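Local coordinates for protein tRNA (adenine(22)-N(1))-methyltransferase (Bacillus subtilis, PDB 6Q56) that catalyses the S-adenosyl-L-methionine-dependent methylation of N1 of adenosine 22 in tRNA, at residues 124-129 and 152-157; 176-181 and 192-197. The protein carries 2 engineered substitutions. All blocks are in the same frame, centred on the assembly; numbering follows the deposited sequence.

Interaction 1: residues 124-129 and 152-157. Engineered in segment 152-157: S152 (natural residue Cys). With NI (nickel (II) ion), chain E.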
loop_
_atom_site.group_PDB
_atom_site.type_symbol
_atom_site.label_atom_id
_atom_site.label_comp_id
_atom_site.label_asym_id
_atom_site.label_seq_id
_atom_site.Cartn_x
_atom_site.Cartn_y
_atom_site.Cartn_z
ATOM N N ILE A 124 0.976 -7.357 1.820
ATOM C CA ILE A 124 0.127 -8.343 1.225
ATOM C C ILE A 124 -1.296 -7.808 1.163
ATOM O O ILE A 124 -1.710 -6.930 1.931
ATOM C CB ILE A 124 0.229 -9.696 1.941
ATOM C CG1 ILE A 124 -0.203 -9.540 3.388
ATOM C CG2 ILE A 124 1.648 -10.274 1.827
ATOM C CD1 ILE A 124 -0.193 -10.832 4.163
ATOM N N HIS A 125 -2.015 -8.364 0.204
ATOM C CA HIS A 125 -3.367 -7.951 -0.153
ATOM C C HIS A 125 -3.527 -6.519 -0.416
ATOM O O HIS A 125 -4.219 -5.713 0.299
ATOM C CB HIS A 125 -4.378 -8.319 0.776
ATOM C CG HIS A 125 -4.331 -9.702 1.106
ATOM N ND1 HIS A 125 -5.226 -10.184 2.038
ATOM C CD2 HIS A 125 -3.596 -10.753 0.686
ATOM C CE1 HIS A 125 -5.026 -11.479 2.190
ATOM N NE2 HIS A 125 -4.041 -11.854 1.379
ATOM N N ALA A 126 -2.878 -6.186 -1.496
ATOM C CA ALA A 126 -2.994 -4.880 -1.913
ATOM C C ALA A 126 -4.471 -4.655 -2.409
ATOM O O ALA A 126 -4.937 -3.514 -2.473
ATOM C CB ALA A 126 -2.066 -4.576 -3.089
ATOM N N VAL A 127 -5.179 -5.736 -2.768
ATOM C CA VAL A 127 -6.547 -5.659 -3.243
ATOM C C VAL A 127 -7.461 -4.869 -2.302
ATOM O O VAL A 127 -8.298 -4.113 -2.756
ATOM C CB VAL A 127 -7.136 -7.057 -3.493
ATOM C CG1 VAL A 127 -7.076 -7.903 -2.243
ATOM C CG2 VAL A 127 -8.554 -6.952 -4.013
ATOM N N HIS A 128 -7.300 -5.051 -0.999
ATOM C CA HIS A 128 -8.127 -4.342 -0.032
ATOM C C HIS A 128 -7.984 -2.834 -0.204
ATOM O O HIS A 128 -8.919 -2.083 0.021
ATOM C CB HIS A 128 -7.753 -4.727 1.398
ATOM C CG HIS A 128 -7.876 -6.186 1.692
ATOM N ND1 HIS A 128 -9.067 -6.867 1.607
ATOM C CD2 HIS A 128 -6.957 -7.089 2.104
ATOM C CE1 HIS A 128 -8.875 -8.130 1.936
ATOM N NE2 HIS A 128 -7.602 -8.292 2.241
ATOM N N ILE A 129 -6.794 -2.403 -0.595
ATOM C CA ILE A 129 -6.522 -0.996 -0.793
ATOM C C ILE A 129 -7.187 -0.505 -2.065
ATOM O O ILE A 129 -7.768 0.568 -2.085
ATOM C CB ILE A 129 -5.014 -0.718 -0.860
ATOM C CG1 ILE A 129 -4.354 -1.080 0.463
ATOM C CG2 ILE A 129 -4.752 0.736 -1.174
ATOM C CD1 ILE A 129 -2.870 -0.843 0.476
ATOM N N SER A 152 8.667 -9.905 -2.335
ATOM C CA SER A 152 8.042 -8.990 -3.268
ATOM C C SER A 152 7.225 -7.968 -2.497
ATOM O O SER A 152 6.616 -8.277 -1.483
ATOM C CB SER A 152 7.167 -9.742 -4.261
ATOM O OG SER A 152 5.999 -10.222 -3.643
ATOM N N TYR A 153 7.220 -6.740 -2.985
ATOM C CA TYR A 153 6.487 -5.685 -2.331
ATOM C C TYR A 153 5.861 -4.797 -3.377
ATOM O O TYR A 153 6.459 -4.516 -4.401
ATOM C CB TYR A 153 7.407 -4.879 -1.417
ATOM C CG TYR A 153 8.471 -4.107 -2.152
ATOM C CD1 TYR A 153 8.212 -2.846 -2.658
ATOM C CD2 TYR A 153 9.736 -4.637 -2.341
ATOM C CE1 TYR A 153 9.182 -2.137 -3.333
ATOM C CE2 TYR A 153 10.713 -3.933 -3.017
ATOM C CZ TYR A 153 10.429 -2.687 -3.509
ATOM O OH TYR A 153 11.390 -1.987 -4.175
ATOM N N GLU A 154 4.640 -4.371 -3.104
ATOM C CA GLU A 154 3.909 -3.513 -4.003
ATOM C C GLU A 154 3.783 -2.121 -3.421
ATOM O O GLU A 154 3.771 -1.944 -2.213
ATOM C CB GLU A 154 2.519 -4.072 -4.237
ATOM C CG GLU A 154 2.481 -5.317 -5.087
ATOM C CD GLU A 154 1.264 -6.158 -4.802
ATOM O OE1 GLU A 154 0.864 -6.226 -3.631
ATOM O OE2 GLU A 154 0.718 -6.751 -5.741
ATOM N N VAL A 155 3.680 -1.139 -4.300
ATOM C CA VAL A 155 3.527 0.244 -3.899
ATOM C C VAL A 155 2.455 0.863 -4.776
ATOM O O VAL A 155 2.572 0.889 -5.991
ATOM C CB VAL A 155 4.837 1.032 -4.029
ATOM C CG1 VAL A 155 4.607 2.499 -3.722
ATOM C CG2 VAL A 155 5.885 0.464 -3.100
ATOM N N LEU A 156 1.400 1.349 -4.140
ATOM C CA LEU A 156 0.290 1.952 -4.851
ATOM C C LEU A 156 0.268 3.450 -4.638
ATOM O O LEU A 156 0.437 3.932 -3.531
ATOM C CB LEU A 156 -1.030 1.343 -4.389
ATOM C CG LEU A 156 -1.332 -0.072 -4.872
ATOM C CD1 LEU A 156 -0.249 -1.048 -4.454
ATOM C CD2 LEU A 156 -2.683 -0.521 -4.365
ATOM N N VAL A 157 0.052 4.184 -5.715
ATOM C CA VAL A 157 0.004 5.626 -5.655
ATOM C C VAL A 157 -1.332 6.090 -6.169
ATOM O O VAL A 157 -1.740 5.729 -7.259
ATOM C CB VAL A 157 1.105 6.260 -6.500
ATOM C CG1 VAL A 157 1.002 7.769 -6.447
ATOM C CG2 VAL A 157 2.463 5.772 -6.041
HETATM NI NI NI E . -6.398 -9.547 3.111
HETATM O O HOH W 1 -1.144 -7.754 -3.213
HETATM O O HOH W 2 -7.828 -10.779 3.076
#

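Interaction 2: residues 176-181 and 192-197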
loop_
_atom_site.group_PDB
_atom_site.type_symbol
_atom_site.label_atom_id
_atom_site.label_comp_id
_atom_site.label_asym_id
_atom_site.label_seq_id
_atom_site.Cartn_x
_atom_site.Cartn_y
_atom_site.Cartn_z
ATOM N N MET A 176 -8.187 -4.947 -9.591
ATOM C CA MET A 176 -8.137 -4.693 -8.164
ATOM C C MET A 176 -7.296 -5.697 -7.401
ATOM O O MET A 176 -6.712 -5.369 -6.381
ATOM C CB MET A 176 -9.545 -4.673 -7.587
ATOM C CG MET A 176 -10.375 -3.511 -8.073
ATOM S SD MET A 176 -11.798 -3.259 -7.026
ATOM C CE MET A 176 -12.503 -1.813 -7.793
ATOM N N LEU A 177 -7.234 -6.918 -7.903
ATOM C CA LEU A 177 -6.473 -7.957 -7.239
ATOM C C LEU A 177 -4.988 -7.909 -7.542
ATOM O O LEU A 177 -4.174 -7.956 -6.642
ATOM C CB LEU A 177 -7.006 -9.332 -7.621
ATOM C CG LEU A 177 -6.216 -10.477 -7.005
ATOM C CD1 LEU A 177 -6.394 -10.501 -5.502
ATOM C CD2 LEU A 177 -6.620 -11.798 -7.617
ATOM N N VAL A 178 -4.634 -7.831 -8.810
ATOM C CA VAL A 178 -3.232 -7.838 -9.174
ATOM C C VAL A 178 -2.641 -6.475 -9.475
ATOM O O VAL A 178 -1.434 -6.323 -9.494
ATOM C CB VAL A 178 -2.993 -8.773 -10.369
ATOM C CG1 VAL A 178 -3.513 -10.159 -10.050
ATOM C CG2 VAL A 178 -3.665 -8.241 -11.616
ATOM N N GLY A 179 -3.484 -5.485 -9.705
ATOM C CA GLY A 179 -2.999 -4.159 -10.011
ATOM C C GLY A 179 -3.150 -3.859 -11.483
ATOM O O GLY A 179 -2.573 -4.530 -12.330
ATOM N N PRO A 180 -3.933 -2.841 -11.806
ATOM C CA PRO A 180 -4.144 -2.477 -13.208
ATOM C C PRO A 180 -2.855 -2.100 -13.922
ATOM O O PRO A 180 -2.625 -2.554 -15.027
ATOM C CB PRO A 180 -5.091 -1.282 -13.129
ATOM C CG PRO A 180 -4.990 -0.776 -11.742
ATOM C CD PRO A 180 -4.627 -1.932 -10.883
ATOM N N PHE A 181 -2.030 -1.276 -13.296
ATOM C CA PHE A 181 -0.774 -0.867 -13.894
ATOM C C PHE A 181 0.156 -2.059 -13.924
ATOM O O PHE A 181 0.795 -2.333 -14.925
ATOM C CB PHE A 181 -0.126 0.257 -13.092
ATOM C CG PHE A 181 -0.796 1.585 -13.259
ATOM C CD1 PHE A 181 -0.462 2.409 -14.308
ATOM C CD2 PHE A 181 -1.751 2.009 -12.364
ATOM C CE1 PHE A 181 -1.074 3.632 -14.466
ATOM C CE2 PHE A 181 -2.366 3.229 -12.516
ATOM C CZ PHE A 181 -2.031 4.042 -13.570
ATOM N N LYS A 192 5.933 -13.889 -11.476
ATOM C CA LYS A 192 6.355 -14.854 -10.477
ATOM C C LYS A 192 5.396 -14.877 -9.295
ATOM O O LYS A 192 5.002 -15.933 -8.832
ATOM C CB LYS A 192 7.777 -14.544 -10.008
ATOM C CG LYS A 192 8.253 -15.386 -8.846
ATOM C CD LYS A 192 9.766 -15.437 -8.775
ATOM C CE LYS A 192 10.367 -14.065 -8.568
ATOM N NZ LYS A 192 11.775 -14.129 -8.109
ATOM N N LYS A 193 5.021 -13.701 -8.815
ATOM C CA LYS A 193 4.119 -13.603 -7.680
ATOM C C LYS A 193 2.755 -14.196 -7.963
ATOM O O LYS A 193 2.208 -14.910 -7.149
ATOM C CB LYS A 193 3.947 -12.149 -7.257
ATOM C CG LYS A 193 2.850 -11.933 -6.226
ATOM C CD LYS A 193 2.804 -10.500 -5.732
ATOM C CE LYS A 193 1.550 -10.214 -4.926
ATOM N NZ LYS A 193 1.641 -10.647 -3.511
ATOM N N TRP A 194 2.201 -13.885 -9.118
ATOM C CA TRP A 194 0.878 -14.369 -9.449
ATOM C C TRP A 194 0.872 -15.785 -9.989
ATOM O O TRP A 194 -0.081 -16.511 -9.790
ATOM C CB TRP A 194 0.185 -13.371 -10.369
ATOM C CG TRP A 194 -0.025 -12.105 -9.635
ATOM C CD1 TRP A 194 0.566 -10.907 -9.871
ATOM C CD2 TRP A 194 -0.843 -11.930 -8.481
ATOM N NE1 TRP A 194 0.142 -9.986 -8.948
ATOM C CE2 TRP A 194 -0.722 -10.594 -8.081
ATOM C CE3 TRP A 194 -1.678 -12.776 -7.756
ATOM C CZ2 TRP A 194 -1.404 -10.084 -6.997
ATOM C CZ3 TRP A 194 -2.346 -12.271 -6.684
ATOM C CH2 TRP A 194 -2.211 -10.939 -6.309
ATOM N N THR A 195 1.945 -16.178 -10.651
ATOM C CA THR A 195 2.043 -17.528 -11.163
ATOM C C THR A 195 2.057 -18.476 -9.973
ATOM O O THR A 195 1.397 -19.498 -9.983
ATOM C CB THR A 195 3.305 -17.717 -12.009
ATOM O OG1 THR A 195 3.168 -16.994 -13.233
ATOM C CG2 THR A 195 3.531 -19.183 -12.315
ATOM N N GLN A 196 2.803 -18.116 -8.941
ATOM C CA GLN A 196 2.883 -18.927 -7.740
ATOM C C GLN A 196 1.544 -18.919 -7.017
ATOM O O GLN A 196 1.108 -19.938 -6.505
ATOM C CB GLN A 196 3.998 -18.428 -6.814
ATOM C CG GLN A 196 5.397 -18.673 -7.364
ATOM C CD GLN A 196 6.463 -17.828 -6.691
ATOM O OE1 GLN A 196 6.184 -17.083 -5.761
ATOM N NE2 GLN A 196 7.688 -17.933 -7.175
ATOM N N GLU A 197 0.888 -17.767 -6.983
ATOM C CA GLU A 197 -0.401 -17.654 -6.320
ATOM C C GLU A 197 -1.413 -18.562 -6.994
ATOM O O GLU A 197 -2.222 -19.195 -6.341
ATOM C CB GLU A 197 -0.906 -16.215 -6.347
ATOM C CG GLU A 197 -2.250 -16.020 -5.678
ATOM C CD GLU A 197 -2.201 -16.218 -4.179
ATOM O OE1 GLU A 197 -1.110 -16.105 -3.596
ATOM O OE2 GLU A 197 -3.260 -16.483 -3.583
HETATM O O HOH W 3 0.589 -7.506 -8.415
#

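Interaction 1: residues 124-129 and 152-157
E154 and L156 of strand 151-159 reach A126 and, in helix 127-135, I129. This is helix-on-sheet packing in a Rossmann-like methyltransferase domain. The strand is antiparallel to its sheet neighbours 117-122 and 139-148. Y153 points away and packs on helix 8-14, across the sheet. E154 points toward A126. Its CG is anti to the carbonyl carbon (chi1 -72°) and the chain runs extended from there, which carries the carboxylate out to A126. E154 OE1 lies 3.4 Å from A126 CB. E154 OE1 also accepts a bond from the O of water 1 at 2.6 Å. The same water accepts the backbone N-H of A126, with A126 N and the water O 2.9 Å apart. One water thus links the E154 carboxylate to the backbone of A126. V155 turns back toward helix 8-14. L156 points toward the helix again and splits its two methyls. L156 CD1 meets A126 CB at 4.2 Å, and L156 CD2 meets I129 CG2 at 4.0 Å. I129 also rests on L120 and P122. H125 points away from the strand, and with H128 it binds the nickel ion. H125 uses ND1 and H128 uses NE2; water 2, a further ligand, lies at the H128 ring edge, in its plane.

Interaction 2: residues 176-181 and 192-197
The backbones come nearest at V178 and W194, whose CA atoms are 7.7 Å apart, where helix 172-178 ends beside helix 188-210. G179 follows with a positive phi of 104° and is also the N-cap of helix 180-185. A side chain at G179 would collide with the carbonyl O of V178 in this conformation. The contact is helix-helix packing built round one indole. W194 points toward the helix end and presents one face to V178. V178 CG1 sits over the six-membered ring of W194 in a CH-pi contact, 3.6 Å from its centroid and 16° off the ring normal. With chi1 at -55°, CG1 is set opposite the carbonyl carbon of V178, and this methyl makes the face contact. On the other face K193 CE lies 3.5 Å above the W194 ring plane, offset toward the rim. The indole is therefore held between a methyl and a lysine methylene. L177 meets the far end of the six-membered ring: L177 CG is 4.1 Å from W194 CH2. The carbonyl O of L177 approaches W194 CZ2 obliquely. The pyrrole N-H points at water 3, which lies in the ring plane at the edge. W194 NE1 and the O of water 3 are 2.6 Å apart. Water 3 also lies within hydrogen-bonding distance of V178 O and probably donates to it. L231 of helix 215-234 and the ring of F190 pack on W194 as well. A leucine here would probably leave V178 CG1 without its flat partner and water 3 without the indole N-H. The contact is mostly apolar, yet the buried indole nitrogen keeps a polar partner. Both faces and the N-H are engaged, so the ring probably has little freedom to turn.

Interactions 1 and 2 have centres about 10 Å apart and touch each other. They come in series along the chain: 124-129 with 152-157 closes before 176-181 with 192-197 opens. Helix 172-178 is the next helix or strand after strand 151-159. Interaction 1 belongs to the sheet and the helix that covers it. Interaction 2 belongs to the helices that follow. V127 of helix 127-135 packs on M176 and L177. K193 of helix 188-210 packs on S152, an engineered residue, and on E154. The C-terminal helices are thereby joined to the methyltransferase core through packing on both segments of interaction 1. Strand 151-159 is second from the edge of the mixed sheet, between 117-122 and 139-148.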